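Local coordinates for protein alpha-galactosidase 1 (Saccharomyces cerevisiae, PDB 3LRK) that hydrolyses terminal, non-reducing alpha-D-galactose residues from alpha-galactosides such as galactose oligosaccharides, galactomannans and galactolipids, working as a secreted homotetramer, at residues Ser389-Trp397 / Ile462-Ser470; Leu59-Lys67 / Leu420-Tyr428. The protein carries 1 engineered substitution. All blocks are in the same frame, centred on the assembly; numbering follows the deposited sequence.

Contact 1 (Ser389-Trp397 / Ile462-Ser470); sequences STWDIYDLW and IAFYRLRPS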
# COMPACT_ATOMS: atom_id res chain seq x y z
N SER A 389 -15.58 25.58 -33.86
CA SER A 389 -15.68 27.03 -33.67
C SER A 389 -14.33 27.70 -33.49
O SER A 389 -13.33 27.05 -33.20
CB SER A 389 -16.56 27.36 -32.46
OG SER A 389 -17.87 26.88 -32.64
N THR A 390 -14.33 29.03 -33.66
CA THR A 390 -13.15 29.85 -33.42
C THR A 390 -13.26 30.50 -32.04
O THR A 390 -14.34 30.96 -31.64
CB THR A 390 -12.96 30.89 -34.56
OG1 THR A 390 -12.70 30.21 -35.79
CG2 THR A 390 -11.80 31.84 -34.27
N TRP A 391 -12.15 30.50 -31.30
CA TRP A 391 -12.13 31.01 -29.93
C TRP A 391 -11.16 32.16 -29.79
O TRP A 391 -10.02 32.07 -30.24
CB TRP A 391 -11.75 29.89 -28.94
CG TRP A 391 -12.79 28.81 -28.87
CD1 TRP A 391 -12.99 27.81 -29.79
CD2 TRP A 391 -13.77 28.62 -27.84
NE1 TRP A 391 -14.04 27.02 -29.39
CE2 TRP A 391 -14.54 27.49 -28.20
CE3 TRP A 391 -14.08 29.30 -26.66
CZ2 TRP A 391 -15.59 27.01 -27.41
CZ3 TRP A 391 -15.13 28.83 -25.87
CH2 TRP A 391 -15.87 27.70 -26.26
N ASP A 392 -11.61 33.24 -29.15
CA ASP A 392 -10.75 34.37 -28.83
C ASP A 392 -9.91 34.05 -27.60
O ASP A 392 -10.44 33.56 -26.59
CB ASP A 392 -11.58 35.63 -28.59
CG ASP A 392 -12.14 36.21 -29.88
OD1 ASP A 392 -11.63 35.87 -30.97
OD2 ASP A 392 -13.10 37.02 -29.81
N ILE A 393 -8.61 34.31 -27.69
CA ILE A 393 -7.68 34.08 -26.60
C ILE A 393 -7.52 35.36 -25.80
O ILE A 393 -7.21 36.42 -26.36
CB ILE A 393 -6.29 33.62 -27.12
CG1 ILE A 393 -6.43 32.42 -28.06
CG2 ILE A 393 -5.34 33.30 -25.95
CD1 ILE A 393 -5.17 32.12 -28.86
N TYR A 394 -7.74 35.27 -24.49
CA TYR A 394 -7.48 36.37 -23.58
C TYR A 394 -6.34 36.02 -22.63
O TYR A 394 -6.33 34.94 -22.04
CB TYR A 394 -8.73 36.71 -22.78
CG TYR A 394 -9.82 37.41 -23.56
CD1 TYR A 394 -10.63 36.71 -24.46
CD2 TYR A 394 -10.06 38.77 -23.39
CE1 TYR A 394 -11.64 37.35 -25.17
CE2 TYR A 394 -11.07 39.42 -24.10
CZ TYR A 394 -11.85 38.70 -24.99
OH TYR A 394 -12.84 39.34 -25.69
N ASP A 395 -5.38 36.94 -22.51
CA ASP A 395 -4.27 36.81 -21.56
C ASP A 395 -4.74 37.30 -20.20
O ASP A 395 -4.96 38.50 -20.01
CB ASP A 395 -3.05 37.62 -22.05
CG ASP A 395 -1.82 37.48 -21.13
OD1 ASP A 395 -1.93 36.93 -20.01
OD2 ASP A 395 -0.72 37.94 -21.54
N LEU A 396 -4.89 36.37 -19.26
CA LEU A 396 -5.38 36.70 -17.92
C LEU A 396 -4.38 37.51 -17.09
O LEU A 396 -4.75 38.06 -16.05
CB LEU A 396 -5.82 35.42 -17.17
CG LEU A 396 -7.06 34.69 -17.72
CD1 LEU A 396 -7.18 33.27 -17.15
CD2 LEU A 396 -8.35 35.46 -17.46
N TRP A 397 -3.13 37.58 -17.54
CA TRP A 397 -2.11 38.37 -16.83
C TRP A 397 -1.90 39.79 -17.40
O TRP A 397 -1.17 40.60 -16.82
CB TRP A 397 -0.80 37.59 -16.67
CG TRP A 397 -0.92 36.63 -15.52
CD1 TRP A 397 -1.08 35.27 -15.60
CD2 TRP A 397 -0.97 36.96 -14.12
NE1 TRP A 397 -1.20 34.73 -14.33
CE2 TRP A 397 -1.13 35.75 -13.41
CE3 TRP A 397 -0.89 38.16 -13.41
CZ2 TRP A 397 -1.21 35.71 -12.02
CZ3 TRP A 397 -0.96 38.12 -12.01
CH2 TRP A 397 -1.12 36.90 -11.34
N ILE A 462 4.21 30.57 -16.54
CA ILE A 462 2.90 30.15 -17.02
C ILE A 462 2.35 31.06 -18.12
O ILE A 462 2.55 32.28 -18.11
CB ILE A 462 1.88 30.03 -15.81
CG1 ILE A 462 0.63 29.22 -16.19
CG2 ILE A 462 1.54 31.40 -15.18
CD1 ILE A 462 -0.33 28.95 -15.02
N ALA A 463 1.68 30.45 -19.10
CA ALA A 463 0.74 31.16 -19.95
C ALA A 463 -0.66 30.80 -19.48
O ALA A 463 -1.08 29.64 -19.53
CB ALA A 463 0.94 30.79 -21.42
N PHE A 464 -1.39 31.80 -19.00
CA PHE A 464 -2.69 31.58 -18.37
C PHE A 464 -3.78 32.31 -19.17
O PHE A 464 -3.83 33.54 -19.16
CB PHE A 464 -2.62 32.05 -16.92
CG PHE A 464 -3.67 31.44 -16.01
CD1 PHE A 464 -3.90 30.06 -16.00
CD2 PHE A 464 -4.39 32.25 -15.14
CE1 PHE A 464 -4.85 29.51 -15.16
CE2 PHE A 464 -5.35 31.70 -14.28
CZ PHE A 464 -5.57 30.33 -14.30
N TYR A 465 -4.64 31.54 -19.84
CA TYR A 465 -5.63 32.11 -20.77
C TYR A 465 -7.08 31.84 -20.43
O TYR A 465 -7.43 30.79 -19.88
CB TYR A 465 -5.42 31.58 -22.19
CG TYR A 465 -4.05 31.76 -22.77
CD1 TYR A 465 -3.33 30.66 -23.23
CD2 TYR A 465 -3.46 33.02 -22.88
CE1 TYR A 465 -2.07 30.80 -23.79
CE2 TYR A 465 -2.19 33.17 -23.43
CZ TYR A 465 -1.50 32.05 -23.88
OH TYR A 465 -0.25 32.17 -24.43
N ARG A 466 -7.94 32.78 -20.83
CA ARG A 466 -9.37 32.55 -20.90
C ARG A 466 -9.79 32.55 -22.37
O ARG A 466 -9.51 33.51 -23.09
CB ARG A 466 -10.15 33.60 -20.10
CG ARG A 466 -11.62 33.28 -19.94
CD ARG A 466 -12.32 34.16 -18.91
NE ARG A 466 -13.72 33.76 -18.77
CZ ARG A 466 -14.38 33.67 -17.62
NH1 ARG A 466 -13.79 33.97 -16.48
NH2 ARG A 466 -15.65 33.28 -17.62
N LEU A 467 -10.42 31.46 -22.81
CA LEU A 467 -10.94 31.36 -24.18
C LEU A 467 -12.42 31.69 -24.22
O LEU A 467 -13.19 31.20 -23.39
CB LEU A 467 -10.69 29.97 -24.79
CG LEU A 467 -9.27 29.43 -25.05
CD1 LEU A 467 -9.27 28.49 -26.25
CD2 LEU A 467 -8.23 30.51 -25.26
N ARG A 468 -12.82 32.51 -25.19
CA ARG A 468 -14.21 32.93 -25.33
C ARG A 468 -14.66 32.69 -26.77
O ARG A 468 -13.86 32.84 -27.70
CB ARG A 468 -14.38 34.42 -24.98
CG ARG A 468 -13.75 34.85 -23.66
CD ARG A 468 -14.31 36.18 -23.18
NE ARG A 468 -15.71 36.06 -22.78
CZ ARG A 468 -16.52 37.08 -22.55
NH1 ARG A 468 -16.08 38.33 -22.66
NH2 ARG A 468 -17.78 36.85 -22.20
N PRO A 469 -15.94 32.30 -26.97
CA PRO A 469 -16.39 32.11 -28.35
C PRO A 469 -16.38 33.44 -29.10
O PRO A 469 -16.90 34.43 -28.58
CB PRO A 469 -17.83 31.59 -28.18
CG PRO A 469 -17.91 31.11 -26.76
CD PRO A 469 -17.01 32.03 -26.00
N SER A 470 -15.77 33.45 -30.28
CA SER A 470 -15.68 34.65 -31.12
C SER A 470 -17.06 35.22 -31.45
O SER A 470 -17.24 36.44 -31.49
CB SER A 470 -14.93 34.34 -32.41
OG SER A 470 -13.64 33.83 -32.14
O HOH W 1 -15.09 37.92 -31.86
O HOH W 2 -0.40 34.56 -19.20

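Contact 2 (Leu59-Lys67 / Leu420-Tyr428); sequences LGLKDMGYK and LYNATEQSY. With NAG (2-acetamido-2-deoxy-beta-D-glucopyranose), chain C; NAG (2-acetamido-2-deoxy-beta-D-glucopyranose), chain B.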
# COMPACT_ATOMS: atom_id res chain seq x y z
N LEU A 59 -5.60 48.23 1.51
CA LEU A 59 -5.05 47.81 0.21
C LEU A 59 -6.12 47.39 -0.80
O LEU A 59 -5.81 47.09 -1.96
CB LEU A 59 -4.00 46.69 0.37
CG LEU A 59 -2.72 47.01 1.17
CD1 LEU A 59 -1.85 45.76 1.32
CD2 LEU A 59 -1.91 48.17 0.56
N GLY A 60 -7.38 47.37 -0.37
CA GLY A 60 -8.49 47.02 -1.25
C GLY A 60 -8.57 45.52 -1.50
O GLY A 60 -9.32 45.07 -2.36
N LEU A 61 -7.79 44.76 -0.74
CA LEU A 61 -7.77 43.29 -0.86
C LEU A 61 -9.00 42.65 -0.23
O LEU A 61 -9.52 41.66 -0.76
CB LEU A 61 -6.47 42.72 -0.28
CG LEU A 61 -5.22 42.97 -1.13
CD1 LEU A 61 -3.99 42.41 -0.45
CD2 LEU A 61 -5.37 42.39 -2.55
N LYS A 62 -9.47 43.24 0.87
CA LYS A 62 -10.73 42.81 1.50
C LYS A 62 -11.89 42.83 0.49
O LYS A 62 -12.62 41.84 0.36
CB LYS A 62 -11.07 43.69 2.71
CG LYS A 62 -12.39 43.32 3.41
CD LYS A 62 -12.79 44.38 4.45
CE LYS A 62 -13.49 45.58 3.80
NZ LYS A 62 -13.69 46.70 4.76
N ASP A 63 -12.03 43.94 -0.22
CA ASP A 63 -13.14 44.07 -1.17
C ASP A 63 -12.94 43.31 -2.48
O ASP A 63 -13.83 43.30 -3.34
CB ASP A 63 -13.49 45.54 -1.40
CG ASP A 63 -14.11 46.19 -0.18
OD1 ASP A 63 -15.18 45.73 0.27
OD2 ASP A 63 -13.54 47.18 0.34
N MET A 64 -11.79 42.65 -2.62
CA MET A 64 -11.58 41.68 -3.71
C MET A 64 -12.07 40.29 -3.31
O MET A 64 -12.21 39.40 -4.16
CB MET A 64 -10.12 41.63 -4.16
CG MET A 64 -9.57 42.94 -4.71
SD MET A 64 -8.14 42.73 -5.80
CE MET A 64 -8.94 42.01 -7.24
N GLY A 65 -12.31 40.10 -2.02
CA GLY A 65 -12.88 38.86 -1.52
C GLY A 65 -12.06 38.25 -0.40
O GLY A 65 -12.52 37.30 0.22
N TYR A 66 -10.87 38.79 -0.15
CA TYR A 66 -9.99 38.29 0.93
C TYR A 66 -10.53 38.72 2.30
O TYR A 66 -10.04 39.66 2.93
CB TYR A 66 -8.55 38.79 0.77
CG TYR A 66 -7.82 38.32 -0.48
CD1 TYR A 66 -7.18 37.07 -0.52
CD2 TYR A 66 -7.74 39.13 -1.61
CE1 TYR A 66 -6.47 36.65 -1.67
CE2 TYR A 66 -7.04 38.72 -2.76
CZ TYR A 66 -6.41 37.49 -2.78
OH TYR A 66 -5.72 37.11 -3.92
N LYS A 67 -11.55 38.00 2.76
CA LYS A 67 -12.37 38.46 3.88
C LYS A 67 -12.24 37.69 5.19
O LYS A 67 -12.64 38.19 6.24
CB LYS A 67 -13.84 38.56 3.46
CG LYS A 67 -14.12 39.84 2.66
CD LYS A 67 -15.56 39.96 2.22
CE LYS A 67 -15.78 41.27 1.50
NZ LYS A 67 -17.24 41.49 1.21
N LEU A 420 -7.91 48.72 -7.97
CA LEU A 420 -8.33 47.32 -7.80
C LEU A 420 -9.82 47.17 -8.04
O LEU A 420 -10.61 48.06 -7.70
CB LEU A 420 -7.97 46.77 -6.41
CG LEU A 420 -6.55 46.81 -5.82
CD1 LEU A 420 -6.39 45.64 -4.84
CD2 LEU A 420 -5.43 46.80 -6.84
N TYR A 421 -10.21 46.03 -8.63
CA TYR A 421 -11.61 45.66 -8.78
C TYR A 421 -12.28 45.51 -7.41
O TYR A 421 -11.69 44.93 -6.49
CB TYR A 421 -11.71 44.36 -9.56
CG TYR A 421 -13.11 43.93 -9.91
CD1 TYR A 421 -13.75 44.43 -11.06
CD2 TYR A 421 -13.81 43.03 -9.11
CE1 TYR A 421 -15.04 44.03 -11.38
CE2 TYR A 421 -15.09 42.63 -9.43
CZ TYR A 421 -15.70 43.13 -10.57
OH TYR A 421 -16.97 42.74 -10.88
N ASN A 422 -13.50 46.03 -7.29
CA ASN A 422 -14.28 45.96 -6.05
C ASN A 422 -15.39 44.92 -6.20
O ASN A 422 -16.45 45.20 -6.77
CB ASN A 422 -14.82 47.35 -5.66
CG ASN A 422 -15.37 47.41 -4.23
OD1 ASN A 422 -15.79 46.40 -3.66
ND2 ASN A 422 -15.38 48.63 -3.65
N ALA A 423 -15.13 43.71 -5.70
CA ALA A 423 -16.07 42.60 -5.80
C ALA A 423 -17.25 42.76 -4.83
O ALA A 423 -18.33 42.19 -5.06
CB ALA A 423 -15.35 41.26 -5.55
N THR A 424 -17.05 43.52 -3.76
CA THR A 424 -18.13 43.82 -2.82
C THR A 424 -19.19 44.68 -3.51
O THR A 424 -20.39 44.50 -3.31
CB THR A 424 -17.62 44.55 -1.56
OG1 THR A 424 -16.53 43.82 -0.98
CG2 THR A 424 -18.73 44.69 -0.52
N GLU A 425 -18.72 45.61 -4.34
CA GLU A 425 -19.59 46.53 -5.07
C GLU A 425 -20.29 45.80 -6.21
O GLU A 425 -21.50 45.97 -6.44
CB GLU A 425 -18.76 47.71 -5.59
CG GLU A 425 -19.56 48.87 -6.17
CD GLU A 425 -18.68 50.04 -6.59
OE1 GLU A 425 -17.45 49.86 -6.73
OE2 GLU A 425 -19.23 51.15 -6.77
N GLN A 426 -19.53 44.96 -6.91
CA GLN A 426 -20.04 44.19 -8.04
C GLN A 426 -19.36 42.82 -8.06
O GLN A 426 -18.16 42.72 -8.37
CB GLN A 426 -19.76 44.94 -9.35
CG GLN A 426 -20.36 44.30 -10.59
CD GLN A 426 -19.80 44.93 -11.85
OE1 GLN A 426 -18.64 44.70 -12.22
NE2 GLN A 426 -20.62 45.73 -12.52
N SER A 427 -20.13 41.78 -7.75
CA SER A 427 -19.64 40.41 -7.68
C SER A 427 -18.91 39.98 -8.96
O SER A 427 -19.11 40.56 -10.04
CB SER A 427 -20.79 39.44 -7.40
OG SER A 427 -21.66 39.35 -8.52
N TYR A 428 -18.07 38.96 -8.84
CA TYR A 428 -17.37 38.41 -10.00
C TYR A 428 -18.35 37.94 -11.08
O TYR A 428 -18.13 38.19 -12.26
CB TYR A 428 -16.37 37.33 -9.58
CG TYR A 428 -15.18 37.93 -8.85
CD1 TYR A 428 -15.00 37.70 -7.48
CD2 TYR A 428 -14.27 38.74 -9.51
CE1 TYR A 428 -13.91 38.27 -6.79
CE2 TYR A 428 -13.18 39.31 -8.85
CZ TYR A 428 -13.01 39.08 -7.49
OH TYR A 428 -11.93 39.64 -6.85
C1 NAG C . -15.93 48.68 -2.31
C2 NAG C . -15.23 49.72 -1.43
C3 NAG C . -15.82 49.83 -0.02
C4 NAG C . -17.35 49.74 0.07
C5 NAG C . -17.99 48.96 -1.09
C6 NAG C . -19.40 49.50 -1.35
C7 NAG C . -12.89 50.07 -1.99
C8 NAG C . -11.47 49.90 -1.52
N2 NAG C . -13.82 49.41 -1.31
O3 NAG C . -15.40 51.05 0.56
O4 NAG C . -17.67 49.08 1.28
O5 NAG C . -17.30 49.04 -2.33
O6 NAG C . -20.17 48.49 -1.96
O7 NAG C . -13.14 50.78 -2.96
C1 NAG B . -18.38 49.91 2.24
C2 NAG B . -19.16 48.97 3.19
C3 NAG B . -19.76 49.71 4.39
C4 NAG B . -18.69 50.59 5.06
C5 NAG B . -18.10 51.54 4.01
C6 NAG B . -17.05 52.48 4.61
C7 NAG B . -20.25 46.91 2.41
C8 NAG B . -21.45 46.33 1.71
N2 NAG B . -20.19 48.25 2.46
O3 NAG B . -20.27 48.79 5.33
O4 NAG B . -19.23 51.27 6.17
O5 NAG B . -17.52 50.78 2.96
O6 NAG B . -15.96 51.76 5.15
O7 NAG B . -19.40 46.15 2.90
O HOH W 3 -11.16 46.22 -3.95

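Contact 1 (Ser389-Trp397 / Ile462-Ser470)
Ile-462 comes only lightly near the indole of Trp-397, just past strand 391-395. Phe-464 does more. Its CB meets the edge of that indole, with Phe-464 CB 3.8 Å from Trp-397 CD1. Its ring packs on Leu-396, whose CD1 lies 3.6 Å from Phe-464 CD2. The Phe-464 carbonyl accepts from Leu-396 N. Phe-464 N gives to a water that in turn donates to Asp-395 OD1. The same OD1 takes Trp-397 N in an Asx turn, where 391-395 ends. Beyond the segments, Trp-397 NE1 bonds to Ser-281.

Tyr-465 turns its ring face to Ile-393. The branch CG2 of Ile-393 stands 3.9 Å from the centroid of the Tyr-465 ring, 24° off its normal, in a CH-pi contact. With Ile-393 CG2 anti to the backbone N (chi1 -53° for CG1), this methyl reaches the ring while CG1 turns to Leu-467.

The two strands are neighbours in the antiparallel sheet of the C-terminal beta-sandwich domain, with 442-447 on the far side of 391-395. Arg-466 and Tyr-394 form a hydrogen-bonded pair, as do Arg-468 and Asp-392. The guanidinium of Arg-466 leads away to Asp-354.

Leu-467 lies alongside Ile-393, with Leu-467 CD2 3.8 Å from Ile-393 CG1. Its other methyl, CD1, meets Trp-391 CB. Arg-468 bends at chi3 (69°), and its CD lies 3.5 Å from Tyr-394 CE1. Its NE forms a salt bridge with Asp-354, which Arg-466 shares. Pro-469 sits over one face of the Trp-391 indole, and its CG is 3.7 Å from Trp-391 CZ3. Ser-470 N gives a nearly straight bond to Thr-390 O, 3.2 Å long. Ser-470 OG lies between Thr-390 O and Asp-392 OD1, both weak partners. A water joins Asp-392 OD2 to Ser-470 O.

Contact 2 (Leu59-Lys67 / Leu420-Tyr428)
Asp-63 meets Thr-424 where a loop of the TIM barrel, between helix 46-58 and strand 68-70, packs against the C-terminal loop 420-428. The barrel loop opens with a Schellman motif at Gly-60. The other loop carries the N-glycosylated Asn-422, whose OD1 also accepts from Glu-425 N in an Asx motif.

The tight part is buried and centres on Met-64 and Asp-63. The Met-64 chain bends at chi3 (71°). Met-64 SD lies 3.5 Å from Leu-420 CD1, and the two side chains cross at about a right angle. Leu-420 CD1 also sits 3.3 Å from Leu-59 O, just past helix 46-58. Met-64 CG rests against Tyr-421 O, and helix 310-316 lies against the methionine as well. A water bridges Gly-60 O and Tyr-421 O. Asp-63 O takes two backbone donors. The bond from Ala-423 N is short but bent and weak. Thr-424 N to Asp-63 O is 3.3 Å. The carboxylate of Asp-63 is held firmly, each oxygen by its own partner. Asp-63 OD1 receives Thr-424 OG1 on its anti lone pair, at 2.7 Å. Asp-63 OD2 receives N2 of the first GlcNAc at 2.8 Å, in a nearly straight bond. The carboxylate thus ties the barrel loop to the glycan as well as to the threonine.

The loose side lies beyond Thr-424. Lys-67 reaches in with an extended chain, but its NZ bonds only weakly to Thr-424 OG1. The second GlcNAc touches more loosely still, its O7 lying 3.8 Å from Thr-424 CG2.

Back on the buried side, Tyr-428 turns its ring edge to the backbone of Met-64. Tyr-428 OH donates to Met-64 O at 2.7 Å, in the carbonyl plane and on a lone pair.

Overall arrangement
The centres of contact 1 and contact 2 lie 24 Å apart. Their nearest atoms are about 7 Å from each other and do not touch. Their segments alternate along the chain. Contact 1 pairs two strands within the C-terminal sheet, whereas contact 2 joins the barrel to a C-terminal loop. Helix 310-316 links them, touching Leu-396, Trp-397 and Arg-466 in one and Met-64 and Tyr-428 in the other. Neither includes the nucleophile Asp-149 or the proton donor Asp-209. The glycan is part of contact 2. In contact 1, the Trp-397 side chain is about 10 Å from a bound GlcNAc.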